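Local coordinates for multifunctional non-homologous end joining DNA repair protein LigD (Mycobacterium tuberculosis, PDB 2IRU), which probably repairs DNA double-strand breaks by non-homologous end joining together with Ku, the chain here being its polymerase domain, at residues I32-Y36 with P243-R247; R136-D140 with F228-N234; Q151-V155 with G225-V229; T170-G176 with V254-W260; L180-T184 with T240-Y244. One frame throughout, in Å; residues are numbered along the deposited sequence.

In the fold
Four of the contacts are buried; contact 5 lies nearest the chain's centre, about 4 Å from it centre to centre. Contact 3, about 20 Å out, is only partly buried. Contacts 2 and 3 share strand 227-230, pairing it edge to edge with strand 129-143 and packing it against helix 149-164. Contacts 1 and 5 use the chain around Pro243 and Tyr244, one against helix 29-47, the other against strand 180-186. Contact 4 is a backbone ladder with side-chain bonds around it; contact 2 combines one backbone pair with amide and carboxylate bonds. Contact 5 relies on side chains and waters, contact 1 on tyrosine hydroxyls, and contact 3 on aliphatic packing with one amide bond.

Contact 1: I32-Y36 with P243-R247; sequences IFDYY and PYSLR
Two successive tyrosines of helix 29-47 grip the backbone of the facing loop, and their hydroxyls play opposite roles. Tyr35 OH donates to Tyr244 O at 2.6 Å, while Tyr36 OH accepts from Leu246 N at 3.0 Å, a nearly straight bond with 161° at the hydrogen. With CG anti to the backbone N (chi1 171°), the Tyr35 ring is carried straight out to the loop, and Tyr244 O meets it at the edge, in the ring plane. Tyr35 OH stands 21° out of the carbonyl plane of Tyr244. The two rings also touch each other: Tyr35 CD2 lies over the centre of the Tyr36 face.

Leu246 supplies the apolar part. Its side chain runs past Tyr35 in the opposite direction, with CG 3.9 Å from Tyr35 CE2 and CD2 over one face of that ring near its rim. The other branch, CD1, turns to Tyr36 CE2 at 3.9 Å and to Ile32 CG2 at 3.7 Å. Ser245 OG donates to Leu246 O at 2.8 Å, in the carbonyl plane and on a lone pair of that oxygen, and is also bonded to Val113 N.

Tyr36 OH is also bonded to Leu111 O, which ties helix, loop and a third chain segment together. Tyr244 O, Leu246 N and Leu246 O thus find partners inside a buried contact just before Arg247, a probable substrate-binding residue salt-bridged to Glu112.

Contact 2: R136-D140 with F228-N234; sequences RLVFD and FVDWSQN
Asn234, with CG anti to its carbonyl carbon (chi1 -64°), turns its amide onto Val138, and Asp140, extended with CG opposite the backbone N (chi1 178°), holds its carboxylate out to Gln233. The amide of Asn234 copies a neighbouring strand. OD1 takes the proton of Val138 N at 2.9 Å, in its own carbonyl plane on a lone pair, and ND2 gives one to Val138 O at 2.8 Å. This second bond is more bent, its acceptor tilted from the amide plane. Another bond from Asn234 ND2, to Trp231 O at 3.0 Å, fixes the rotation of the amide and braces the turn that follows the strand.

Farther along, the backbones pair directly, at one antiparallel hydrogen-bonded pair: Asp140 N reaches Asp230 O at 3.0 Å and Asp230 N reaches Asp140 O at 2.8 Å. Where the chains part between these two grips, a water accepts from Gln233 N and donates to Val138 O and Asp230 O. Phe139 leans on Val229 through CD1 and CG1.

Asp140 and Asp230 point from the same face of the sheet. Gln233 NE2 donates to the anti lone pair of Asp140 OD2 at 2.9 Å, with amide and carboxylate planes 85° apart, and Gln233 OE1 is bonded to Thr240 OG1. Asp230 OD1 is held in an Asx turn by Ser232 N and also accepts from Ser232 OG at 2.6 Å. With Asp140 OD2 and Asp230 OD2 4.4 Å apart and bridged by one water, the pair is placed as expected for carboxylates sharing manganese, probably with Asp142.

Contact 3: Q151-V155 with G225-V229; sequences QLAEV and GKVFV
Val227 sits at the apolar centre, pointing from its strand at the helix, where Val155 reaches back to it tip to tip, CG2 to CG2 at 3.7 Å. The remaining branches interlock beside this pair. Val155 CG1 touches Val227 CG1 and also Val229 CG2, at 3.9 Å in the latter case, while Leu152 crosses Val227 at about a right angle, its CD1 4.1 Å from Val227 CG1. Leu152 CG is anti to the backbone N (chi1 177°), which swings the end of the chain in toward the strand.

This is a helix laid on the face of a beta sheet: the axes of segments 151-155 and 227-229 pass at 9.7 Å and run 28° apart. Helix 149-164 follows strand 129-143 in the chain, and Leu141 of that neighbouring strand lies against Leu152, Val155 and Val227, extending the same aliphatic layer.

At the polar edge, in the loop just before the strand begins, Gln151 takes over. Its fully extended chain carries NE2 to Gly225 O at 3.0 Å in a nearly straight bond, 166° at the hydrogen. The acceptor lies in the amide plane of Gln151, whereas the donor is tilted from the carbonyl plane of Gly225. Gln151 NE2 has a further, weak bond to Leu213 O.

Contact 4: T170-G176 with V254-W260; sequences TFPVTSG and VAAPRTW
Trp260 NE1 donates to Thr170 O at 2.9 Å, with the oxygen in the indole plane although the donor stands above the plane of the carbonyl. At the same length, Arg258 NH1 donates to Thr174 OG1, which lies exactly in the guanidinium plane. Bends at chi2 and chi3 curl the arginine so that its guanidinium edge meets Thr174 OG1, and NH1 also holds Arg269 O.

The two backbones form an antiparallel ladder of the mixed sheet. Ala256 N to Thr174 O is 2.8 Å, nearly along the C=O axis, and Thr174 N to Ala256 O closes that hydrogen-bonded pair at 3.0 Å. Val173 and Pro257 form the non-hydrogen-bonded pair next to it. Arg258 N to Pro172 O at 3.0 Å continues the ladder, and a water links Pro172 O to Arg258 O. Beyond its other end, Ser175 and Gly176 enter a loop that probably binds substrate.

Pro172 lays its ring over one face of Trp260: CD stands 4.0 Å from the centroid of the five-membered ring, a CH-pi contact, and CG is above the indole centre. Arg160 of helix 149-164 makes a cation-pi contact with the same indole. Val173 CG1 packs 4.3 Å from Ala255 CB.

Contact 5: L180-T184 with T240-Y244; sequences LHLYT and TIAPY
Thr240 sets its methyl over the imidazole of His181: CG2 is 4.0 Å from the ring centroid and 27° off the normal, a CH-pi contact displaced toward the rim, with CE1 the nearest ring atom at 3.6 Å. The torsion chi1 of -63° places CG2 opposite the backbone N, toward the ring, and leaves OG1 to bond Gln233 OE1. The same methyl also lies 3.5 Å from Tyr183 OH, so it touches both side chains that project from one face of strand 180-186. The carbonyl O of Thr240 is joined to Tyr183 OH by a water, which donates to the carbonyl.

Ile241 adds a second methyl to the histidine. Its CG2, held between the backbone N and the carbonyl carbon, comes obliquely to His181 NE2 at 3.8 Å, while the longer branch leads away. Another water, in the plane of the Tyr183 ring at its hydroxyl edge, donates to Ile241 O at 2.6 Å and also bonds Tyr183 OH. The phenol is therefore linked to two successive carbonyls through two waters.

At Pro243 the contact becomes apolar again: its CG lies obliquely beside the tyrosine ring, 4.1 Å from Tyr183 CE2, and its CD approaches the hydroxyl.

Strand 240-241 is an outer strand of the four-stranded antiparallel sheet, whereas strand 180-186 belongs to the larger mixed sheet. The side chains and waters that join them, close to Asp140 and around His181, a probable substrate-binding residue, are consistent with the active-site cleft of a primase-polymerase domain.

Contact 1: I32-Y36 with P243-R247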
# COMPACT_ATOMS: atom_id res chain seq x y z
N ILE A 32 10.56 -8.65 12.59
CA ILE A 32 9.31 -8.24 11.93
C ILE A 32 8.21 -7.86 12.95
O ILE A 32 7.48 -6.85 12.77
CB ILE A 32 8.91 -9.34 10.90
CG1 ILE A 32 10.03 -9.52 9.84
CG2 ILE A 32 7.56 -9.11 10.29
CD1 ILE A 32 10.45 -8.29 9.11
N PHE A 33 8.12 -8.66 14.01
CA PHE A 33 7.19 -8.40 15.12
C PHE A 33 7.46 -7.00 15.70
O PHE A 33 6.55 -6.17 15.88
CB PHE A 33 7.37 -9.50 16.17
CG PHE A 33 6.23 -9.64 17.18
CD1 PHE A 33 5.00 -10.20 16.82
CD2 PHE A 33 6.45 -9.32 18.52
CE1 PHE A 33 4.00 -10.40 17.80
CE2 PHE A 33 5.45 -9.52 19.48
CZ PHE A 33 4.23 -10.06 19.10
N ASP A 34 8.73 -6.71 15.94
CA ASP A 34 9.08 -5.42 16.53
C ASP A 34 8.84 -4.32 15.50
O ASP A 34 8.42 -3.24 15.85
CB ASP A 34 10.53 -5.43 17.02
CG ASP A 34 10.68 -6.10 18.41
OD1 ASP A 34 9.66 -6.43 19.07
OD2 ASP A 34 11.84 -6.28 18.85
N TYR A 35 9.10 -4.60 14.24
CA TYR A 35 8.87 -3.58 13.22
C TYR A 35 7.41 -3.16 13.14
O TYR A 35 7.09 -1.95 13.17
CB TYR A 35 9.37 -4.03 11.86
CG TYR A 35 8.93 -3.07 10.79
CD1 TYR A 35 9.60 -1.84 10.58
CD2 TYR A 35 7.83 -3.37 9.96
CE1 TYR A 35 9.18 -0.94 9.55
CE2 TYR A 35 7.38 -2.47 8.95
CZ TYR A 35 8.06 -1.26 8.75
OH TYR A 35 7.64 -0.33 7.81
N TYR A 36 6.52 -4.15 13.06
CA TYR A 36 5.10 -3.81 12.90
C TYR A 36 4.57 -3.14 14.21
O TYR A 36 3.72 -2.24 14.18
CB TYR A 36 4.31 -5.04 12.47
CG TYR A 36 4.30 -5.21 10.96
CD1 TYR A 36 3.86 -4.15 10.14
CD2 TYR A 36 4.70 -6.39 10.36
CE1 TYR A 36 3.82 -4.27 8.75
CE2 TYR A 36 4.67 -6.53 8.95
CZ TYR A 36 4.22 -5.45 8.16
OH TYR A 36 4.21 -5.53 6.77
N PRO A 243 1.01 1.61 2.69
CA PRO A 243 2.15 2.35 3.22
C PRO A 243 2.66 1.69 4.54
O PRO A 243 1.84 1.24 5.37
CB PRO A 243 1.58 3.73 3.52
CG PRO A 243 0.45 3.89 2.50
CD PRO A 243 -0.15 2.48 2.41
N TYR A 244 3.98 1.67 4.68
CA TYR A 244 4.69 1.03 5.82
C TYR A 244 4.73 -0.51 5.79
O TYR A 244 5.44 -1.11 6.61
CB TYR A 244 4.15 1.50 7.16
CG TYR A 244 4.30 2.99 7.34
CD1 TYR A 244 5.55 3.53 7.70
CD2 TYR A 244 3.19 3.85 7.20
CE1 TYR A 244 5.70 4.91 7.89
CE2 TYR A 244 3.34 5.25 7.39
CZ TYR A 244 4.60 5.75 7.74
OH TYR A 244 4.80 7.08 7.93
N SER A 245 4.03 -1.13 4.85
CA SER A 245 4.18 -2.60 4.72
C SER A 245 5.60 -2.96 4.32
O SER A 245 6.23 -2.28 3.47
CB SER A 245 3.23 -3.16 3.64
OG SER A 245 3.33 -4.60 3.57
N LEU A 246 6.08 -4.07 4.87
CA LEU A 246 7.30 -4.71 4.37
C LEU A 246 6.98 -5.26 2.98
O LEU A 246 5.78 -5.43 2.62
CB LEU A 246 7.70 -5.89 5.29
CG LEU A 246 8.28 -5.51 6.65
CD1 LEU A 246 8.33 -6.69 7.59
CD2 LEU A 246 9.70 -5.00 6.48
N ARG A 247 8.05 -5.58 2.27
CA ARG A 247 7.96 -6.28 0.99
C ARG A 247 8.63 -7.63 1.11
O ARG A 247 9.70 -7.79 1.74
CB ARG A 247 8.64 -5.47 -0.12
CG ARG A 247 8.09 -4.05 -0.33
CD ARG A 247 6.57 -4.02 -0.48
NE ARG A 247 6.06 -4.93 -1.48
CZ ARG A 247 5.74 -4.57 -2.73
NH1 ARG A 247 5.86 -3.31 -3.12
NH2 ARG A 247 5.25 -5.48 -3.56

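Contact 2: R136-D140 with F228-N234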
# COMPACT_ATOMS: atom_id res chain seq x y z
N ARG A 136 -9.35 8.18 -1.42
CA ARG A 136 -8.09 8.73 -1.98
C ARG A 136 -7.86 8.09 -3.32
O ARG A 136 -8.45 7.03 -3.61
CB ARG A 136 -6.92 8.37 -1.02
CG ARG A 136 -6.63 6.88 -0.89
CD ARG A 136 -5.80 6.57 0.36
NE ARG A 136 -5.41 5.16 0.35
CZ ARG A 136 -5.07 4.44 1.42
NH1 ARG A 136 -5.08 4.97 2.65
NH2 ARG A 136 -4.73 3.16 1.25
N LEU A 137 -7.04 8.73 -4.17
CA LEU A 137 -6.55 8.10 -5.40
C LEU A 137 -5.15 7.51 -5.19
O LEU A 137 -4.35 8.01 -4.39
CB LEU A 137 -6.46 9.11 -6.56
CG LEU A 137 -7.67 9.96 -6.96
CD1 LEU A 137 -7.28 10.90 -8.13
CD2 LEU A 137 -8.83 9.09 -7.34
N VAL A 138 -4.84 6.45 -5.92
CA VAL A 138 -3.46 5.99 -5.98
C VAL A 138 -3.03 5.89 -7.43
O VAL A 138 -3.82 5.49 -8.32
CB VAL A 138 -3.25 4.62 -5.27
CG1 VAL A 138 -3.93 3.52 -6.05
CG2 VAL A 138 -1.76 4.32 -5.10
N PHE A 139 -1.80 6.32 -7.68
CA PHE A 139 -1.14 6.10 -8.96
C PHE A 139 0.11 5.25 -8.74
O PHE A 139 0.87 5.52 -7.80
CB PHE A 139 -0.74 7.42 -9.61
CG PHE A 139 -1.91 8.29 -9.92
CD1 PHE A 139 -2.48 8.29 -11.20
CD2 PHE A 139 -2.43 9.15 -8.94
CE1 PHE A 139 -3.60 9.12 -11.46
CE2 PHE A 139 -3.51 9.97 -9.19
CZ PHE A 139 -4.10 9.96 -10.46
N ASP A 140 0.29 4.23 -9.57
CA ASP A 140 1.49 3.40 -9.50
C ASP A 140 2.33 3.84 -10.70
O ASP A 140 1.92 3.63 -11.84
CB ASP A 140 1.11 1.93 -9.67
CG ASP A 140 2.30 0.98 -9.67
OD1 ASP A 140 3.50 1.39 -9.56
OD2 ASP A 140 2.01 -0.24 -9.80
N PHE A 228 5.17 4.21 -16.86
CA PHE A 228 3.79 3.80 -16.98
C PHE A 228 3.04 4.38 -15.77
O PHE A 228 3.34 4.04 -14.63
CB PHE A 228 3.70 2.27 -16.97
CG PHE A 228 2.30 1.74 -16.91
CD1 PHE A 228 1.24 2.42 -17.50
CD2 PHE A 228 2.04 0.54 -16.23
CE1 PHE A 228 -0.09 1.91 -17.44
CE2 PHE A 228 0.73 0.03 -16.17
CZ PHE A 228 -0.32 0.72 -16.76
N VAL A 229 2.14 5.31 -16.04
CA VAL A 229 1.34 5.93 -14.99
C VAL A 229 0.06 5.12 -14.85
O VAL A 229 -0.92 5.36 -15.56
CB VAL A 229 1.04 7.40 -15.29
CG1 VAL A 229 0.21 8.04 -14.20
CG2 VAL A 229 2.34 8.15 -15.42
N ASP A 230 0.11 4.15 -13.96
CA ASP A 230 -0.97 3.18 -13.83
C ASP A 230 -2.05 3.74 -12.89
O ASP A 230 -1.83 3.95 -11.67
CB ASP A 230 -0.41 1.84 -13.28
CG ASP A 230 -1.44 0.70 -13.31
OD1 ASP A 230 -2.57 0.90 -13.79
OD2 ASP A 230 -1.13 -0.40 -12.82
N TRP A 231 -3.22 3.99 -13.51
CA TRP A 231 -4.42 4.50 -12.85
C TRP A 231 -5.36 3.37 -12.45
O TRP A 231 -6.39 3.63 -11.79
CB TRP A 231 -5.18 5.42 -13.83
CG TRP A 231 -5.25 4.81 -15.21
CD1 TRP A 231 -4.37 5.02 -16.26
CD2 TRP A 231 -6.22 3.87 -15.69
NE1 TRP A 231 -4.76 4.27 -17.35
CE2 TRP A 231 -5.87 3.54 -17.02
CE3 TRP A 231 -7.34 3.25 -15.12
CZ2 TRP A 231 -6.63 2.66 -17.80
CZ3 TRP A 231 -8.09 2.35 -15.89
CH2 TRP A 231 -7.72 2.06 -17.21
N SER A 232 -5.03 2.13 -12.85
CA SER A 232 -5.98 1.00 -12.79
C SER A 232 -6.23 0.47 -11.36
O SER A 232 -7.23 -0.25 -11.10
CB SER A 232 -5.52 -0.17 -13.68
OG SER A 232 -4.37 -0.79 -13.14
N GLN A 233 -5.31 0.77 -10.45
CA GLN A 233 -5.46 0.32 -9.05
C GLN A 233 -6.55 1.05 -8.23
O GLN A 233 -6.85 0.69 -7.07
CB GLN A 233 -4.11 0.29 -8.33
CG GLN A 233 -3.20 -0.68 -9.04
CD GLN A 233 -1.80 -0.62 -8.57
OE1 GLN A 233 -1.53 -0.61 -7.36
NE2 GLN A 233 -0.87 -0.58 -9.53
N ASN A 234 -7.18 2.04 -8.86
CA ASN A 234 -8.35 2.69 -8.27
C ASN A 234 -9.61 1.85 -8.44
O ASN A 234 -10.64 2.17 -7.84
CB ASN A 234 -8.50 4.11 -8.80
CG ASN A 234 -7.31 4.99 -8.40
OD1 ASN A 234 -7.18 5.35 -7.24
ND2 ASN A 234 -6.42 5.31 -9.36
O HOH W 1 -9.40 5.45 -5.64
O HOH W 2 -3.66 3.17 -9.92
O HOH W 3 1.60 -1.24 -12.66

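Contact 3: Q151-V155 with G225-V229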
# COMPACT_ATOMS: atom_id res chain seq x y z
N GLN A 151 13.90 11.16 -14.40
CA GLN A 151 12.70 11.03 -15.24
C GLN A 151 11.47 10.61 -14.41
O GLN A 151 10.41 11.20 -14.55
CB GLN A 151 12.90 10.07 -16.43
CG GLN A 151 11.64 9.95 -17.33
CD GLN A 151 11.74 8.93 -18.48
OE1 GLN A 151 12.83 8.55 -18.90
NE2 GLN A 151 10.58 8.49 -18.99
N LEU A 152 11.64 9.60 -13.56
CA LEU A 152 10.56 9.10 -12.70
C LEU A 152 10.07 10.20 -11.74
O LEU A 152 8.87 10.38 -11.52
CB LEU A 152 11.02 7.84 -11.95
CG LEU A 152 10.08 7.16 -10.93
CD1 LEU A 152 8.85 6.60 -11.60
CD2 LEU A 152 10.81 6.05 -10.20
N ALA A 153 11.03 10.97 -11.21
CA ALA A 153 10.75 12.09 -10.31
C ALA A 153 10.01 13.19 -11.04
O ALA A 153 9.05 13.74 -10.50
CB ALA A 153 12.05 12.63 -9.69
N GLU A 154 10.49 13.54 -12.24
CA GLU A 154 9.85 14.56 -13.05
C GLU A 154 8.43 14.14 -13.35
O GLU A 154 7.52 14.97 -13.27
CB GLU A 154 10.61 14.83 -14.35
CG GLU A 154 9.84 15.79 -15.26
CD GLU A 154 10.55 16.10 -16.58
OE1 GLU A 154 11.63 15.53 -16.86
OE2 GLU A 154 10.01 16.94 -17.34
N VAL A 155 8.24 12.86 -13.70
CA VAL A 155 6.89 12.37 -13.98
C VAL A 155 6.02 12.46 -12.71
O VAL A 155 4.89 12.93 -12.77
CB VAL A 155 6.87 10.95 -14.62
CG1 VAL A 155 5.43 10.40 -14.76
CG2 VAL A 155 7.58 10.98 -16.01
N GLY A 225 11.59 3.09 -22.00
CA GLY A 225 11.96 4.51 -21.97
C GLY A 225 10.89 5.41 -21.38
O GLY A 225 11.07 6.62 -21.32
N LYS A 226 9.78 4.81 -20.95
CA LYS A 226 8.65 5.57 -20.39
C LYS A 226 8.26 5.14 -18.99
O LYS A 226 8.43 3.97 -18.62
CB LYS A 226 7.41 5.47 -21.29
CG LYS A 226 7.69 5.95 -22.71
CD LYS A 226 6.48 5.94 -23.61
CE LYS A 226 6.99 6.32 -25.00
NZ LYS A 226 6.05 6.12 -26.13
N VAL A 227 7.72 6.09 -18.23
CA VAL A 227 7.01 5.78 -16.99
C VAL A 227 5.57 5.39 -17.31
O VAL A 227 4.82 6.15 -17.94
CB VAL A 227 7.02 6.97 -15.99
CG1 VAL A 227 6.23 6.62 -14.69
CG2 VAL A 227 8.45 7.36 -15.66
N PHE A 228 5.17 4.21 -16.86
CA PHE A 228 3.79 3.80 -16.98
C PHE A 228 3.04 4.38 -15.77
O PHE A 228 3.34 4.04 -14.63
CB PHE A 228 3.70 2.27 -16.97
CG PHE A 228 2.30 1.74 -16.91
CD1 PHE A 228 1.24 2.42 -17.50
CD2 PHE A 228 2.04 0.54 -16.23
CE1 PHE A 228 -0.09 1.91 -17.44
CE2 PHE A 228 0.73 0.03 -16.17
CZ PHE A 228 -0.32 0.72 -16.76
N VAL A 229 2.14 5.31 -16.04
CA VAL A 229 1.34 5.93 -14.99
C VAL A 229 0.06 5.12 -14.85
O VAL A 229 -0.92 5.36 -15.56
CB VAL A 229 1.04 7.40 -15.29
CG1 VAL A 229 0.21 8.04 -14.20
CG2 VAL A 229 2.34 8.15 -15.42

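Contact 4: T170-G176 with V254-W260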
# COMPACT_ATOMS: atom_id res chain seq x y z
N THR A 170 -0.67 15.71 -3.16
CA THR A 170 -0.16 14.39 -3.49
C THR A 170 1.01 13.99 -2.59
O THR A 170 1.90 14.82 -2.30
CB THR A 170 0.25 14.37 -4.97
OG1 THR A 170 -0.84 14.88 -5.75
CG2 THR A 170 0.59 12.97 -5.47
N PHE A 171 1.02 12.72 -2.18
CA PHE A 171 2.04 12.18 -1.28
C PHE A 171 2.80 11.06 -1.97
O PHE A 171 2.18 10.06 -2.41
CB PHE A 171 1.40 11.62 0.01
CG PHE A 171 0.61 12.64 0.78
CD1 PHE A 171 1.21 13.37 1.81
CD2 PHE A 171 -0.73 12.90 0.46
CE1 PHE A 171 0.49 14.32 2.53
CE2 PHE A 171 -1.46 13.86 1.18
CZ PHE A 171 -0.86 14.57 2.21
N PRO A 172 4.13 11.14 -2.01
CA PRO A 172 4.83 10.01 -2.60
C PRO A 172 5.23 8.92 -1.62
O PRO A 172 5.53 9.19 -0.46
CB PRO A 172 6.11 10.64 -3.18
CG PRO A 172 6.35 11.90 -2.36
CD PRO A 172 5.06 12.23 -1.60
N VAL A 173 5.22 7.70 -2.12
CA VAL A 173 5.57 6.54 -1.31
C VAL A 173 6.37 5.59 -2.20
O VAL A 173 5.82 5.04 -3.18
CB VAL A 173 4.32 5.78 -0.78
CG1 VAL A 173 4.77 4.58 0.04
CG2 VAL A 173 3.44 6.69 0.08
N THR A 174 7.66 5.43 -1.92
CA THR A 174 8.46 4.49 -2.72
C THR A 174 7.94 3.10 -2.35
O THR A 174 7.74 2.82 -1.17
CB THR A 174 9.98 4.65 -2.55
OG1 THR A 174 10.35 4.77 -1.17
CG2 THR A 174 10.45 5.93 -3.33
N SER A 175 7.68 2.27 -3.34
CA SER A 175 6.94 1.01 -3.13
C SER A 175 7.71 -0.07 -2.39
O SER A 175 7.08 -1.04 -1.94
CB SER A 175 6.49 0.41 -4.47
OG SER A 175 7.60 -0.12 -5.16
N GLY A 176 9.04 0.04 -2.27
CA GLY A 176 9.88 -1.03 -1.72
C GLY A 176 10.36 -2.02 -2.77
O GLY A 176 11.25 -2.81 -2.52
N VAL A 254 10.53 -1.46 2.38
CA VAL A 254 9.20 -1.03 2.84
C VAL A 254 8.54 -0.08 1.83
O VAL A 254 9.25 0.69 1.14
CB VAL A 254 9.36 -0.26 4.22
CG1 VAL A 254 8.06 0.41 4.68
CG2 VAL A 254 9.85 -1.22 5.33
N ALA A 255 7.19 -0.11 1.81
CA ALA A 255 6.44 0.91 1.09
C ALA A 255 6.56 2.22 1.91
O ALA A 255 5.74 2.48 2.83
CB ALA A 255 5.00 0.42 0.92
N ALA A 256 7.60 3.01 1.63
CA ALA A 256 8.03 4.07 2.57
C ALA A 256 7.58 5.47 2.11
O ALA A 256 7.97 5.89 1.00
CB ALA A 256 9.56 4.07 2.75
N PRO A 257 6.81 6.20 2.96
CA PRO A 257 6.54 7.61 2.59
C PRO A 257 7.81 8.43 2.49
O PRO A 257 8.77 8.26 3.30
CB PRO A 257 5.67 8.13 3.76
CG PRO A 257 5.02 6.92 4.33
CD PRO A 257 6.11 5.82 4.19
N ARG A 258 7.81 9.33 1.50
CA ARG A 258 8.95 10.21 1.24
C ARG A 258 8.48 11.65 1.15
O ARG A 258 7.27 11.92 1.00
CB ARG A 258 9.66 9.84 -0.08
CG ARG A 258 9.96 8.33 -0.26
CD ARG A 258 10.84 7.76 0.86
NE ARG A 258 12.27 8.08 0.71
CZ ARG A 258 13.14 7.36 -0.00
NH1 ARG A 258 12.75 6.27 -0.67
NH2 ARG A 258 14.42 7.72 -0.05
N THR A 259 9.43 12.57 1.30
CA THR A 259 9.20 13.98 0.92
C THR A 259 9.46 14.19 -0.58
O THR A 259 10.22 13.44 -1.24
CB THR A 259 10.11 14.93 1.71
OG1 THR A 259 11.46 14.76 1.28
CG2 THR A 259 10.03 14.66 3.22
N TRP A 260 8.87 15.25 -1.12
CA TRP A 260 9.12 15.60 -2.53
C TRP A 260 10.61 15.88 -2.76
O TRP A 260 11.18 15.45 -3.77
CB TRP A 260 8.19 16.74 -2.95
CG TRP A 260 6.79 16.20 -3.20
CD1 TRP A 260 5.71 16.29 -2.36
CD2 TRP A 260 6.36 15.44 -4.34
NE1 TRP A 260 4.61 15.65 -2.92
CE2 TRP A 260 4.99 15.12 -4.13
CE3 TRP A 260 6.99 15.02 -5.52
CZ2 TRP A 260 4.23 14.40 -5.07
CZ3 TRP A 260 6.23 14.28 -6.46
CH2 TRP A 260 4.88 13.97 -6.21
O HOH W 4 4.80 11.21 1.59
O HOH W 5 11.02 2.36 -0.19

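Contact 5: L180-T184 with T240-Y244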
# COMPACT_ATOMS: atom_id res chain seq x y z
N LEU A 180 6.97 3.64 -7.81
CA LEU A 180 6.74 4.78 -6.95
C LEU A 180 5.21 4.92 -6.92
O LEU A 180 4.61 5.01 -7.99
CB LEU A 180 7.38 6.02 -7.58
CG LEU A 180 7.13 7.37 -6.92
CD1 LEU A 180 7.64 7.35 -5.48
CD2 LEU A 180 7.80 8.49 -7.71
N HIS A 181 4.58 4.89 -5.74
CA HIS A 181 3.15 5.14 -5.64
C HIS A 181 2.91 6.57 -5.20
O HIS A 181 3.69 7.11 -4.42
CB HIS A 181 2.45 4.21 -4.63
CG HIS A 181 2.39 2.79 -5.08
ND1 HIS A 181 1.42 2.33 -5.95
CD2 HIS A 181 3.13 1.71 -4.73
CE1 HIS A 181 1.60 1.03 -6.15
NE2 HIS A 181 2.65 0.64 -5.45
N LEU A 182 1.84 7.18 -5.72
CA LEU A 182 1.44 8.54 -5.34
C LEU A 182 0.01 8.43 -4.83
O LEU A 182 -0.82 7.83 -5.50
CB LEU A 182 1.43 9.53 -6.53
CG LEU A 182 2.76 9.72 -7.28
CD1 LEU A 182 2.62 10.81 -8.35
CD2 LEU A 182 3.86 10.12 -6.30
N TYR A 183 -0.26 8.96 -3.63
CA TYR A 183 -1.60 8.97 -3.06
C TYR A 183 -2.11 10.42 -2.96
O TYR A 183 -1.35 11.33 -2.65
CB TYR A 183 -1.58 8.40 -1.65
CG TYR A 183 -1.31 6.91 -1.58
CD1 TYR A 183 -2.37 5.99 -1.66
CD2 TYR A 183 0.00 6.41 -1.45
CE1 TYR A 183 -2.14 4.62 -1.60
CE2 TYR A 183 0.25 5.00 -1.39
CZ TYR A 183 -0.85 4.11 -1.45
OH TYR A 183 -0.65 2.75 -1.41
N THR A 184 -3.40 10.58 -3.19
CA THR A 184 -4.04 11.89 -3.10
C THR A 184 -5.39 11.74 -2.37
O THR A 184 -6.28 11.03 -2.85
CB THR A 184 -4.26 12.49 -4.48
OG1 THR A 184 -2.99 12.57 -5.17
CG2 THR A 184 -4.89 13.86 -4.29
N THR A 240 -3.61 -2.51 -3.27
CA THR A 240 -2.28 -1.91 -3.43
C THR A 240 -1.53 -2.03 -2.10
O THR A 240 -2.14 -1.84 -1.01
CB THR A 240 -2.41 -0.41 -3.86
OG1 THR A 240 -3.07 -0.37 -5.15
CG2 THR A 240 -1.09 0.28 -3.90
N ILE A 241 -0.26 -2.41 -2.20
CA ILE A 241 0.62 -2.50 -1.02
C ILE A 241 0.42 -1.30 -0.08
O ILE A 241 0.46 -0.12 -0.53
CB ILE A 241 2.10 -2.62 -1.44
CG1 ILE A 241 2.99 -2.98 -0.23
CG2 ILE A 241 2.64 -1.32 -2.15
CD1 ILE A 241 2.87 -4.49 0.17
N ALA A 242 0.22 -1.59 1.19
CA ALA A 242 -0.06 -0.53 2.14
C ALA A 242 1.17 0.27 2.53
O ALA A 242 2.23 -0.31 2.74
CB ALA A 242 -0.71 -1.09 3.35
N PRO A 243 1.01 1.61 2.69
CA PRO A 243 2.15 2.35 3.22
C PRO A 243 2.66 1.69 4.54
O PRO A 243 1.84 1.24 5.37
CB PRO A 243 1.58 3.73 3.52
CG PRO A 243 0.45 3.89 2.50
CD PRO A 243 -0.15 2.48 2.41
N TYR A 244 3.98 1.67 4.68
CA TYR A 244 4.69 1.03 5.82
C TYR A 244 4.73 -0.51 5.79
O TYR A 244 5.44 -1.11 6.61
CB TYR A 244 4.15 1.50 7.16
CG TYR A 244 4.30 2.99 7.34
CD1 TYR A 244 5.55 3.53 7.70
CD2 TYR A 244 3.19 3.85 7.20
CE1 TYR A 244 5.70 4.91 7.89
CE2 TYR A 244 3.34 5.25 7.39
CZ TYR A 244 4.60 5.75 7.74
OH TYR A 244 4.80 7.08 7.93
O HOH W 6 -3.04 1.25 -0.69
O HOH W 7 1.78 2.08 -1.09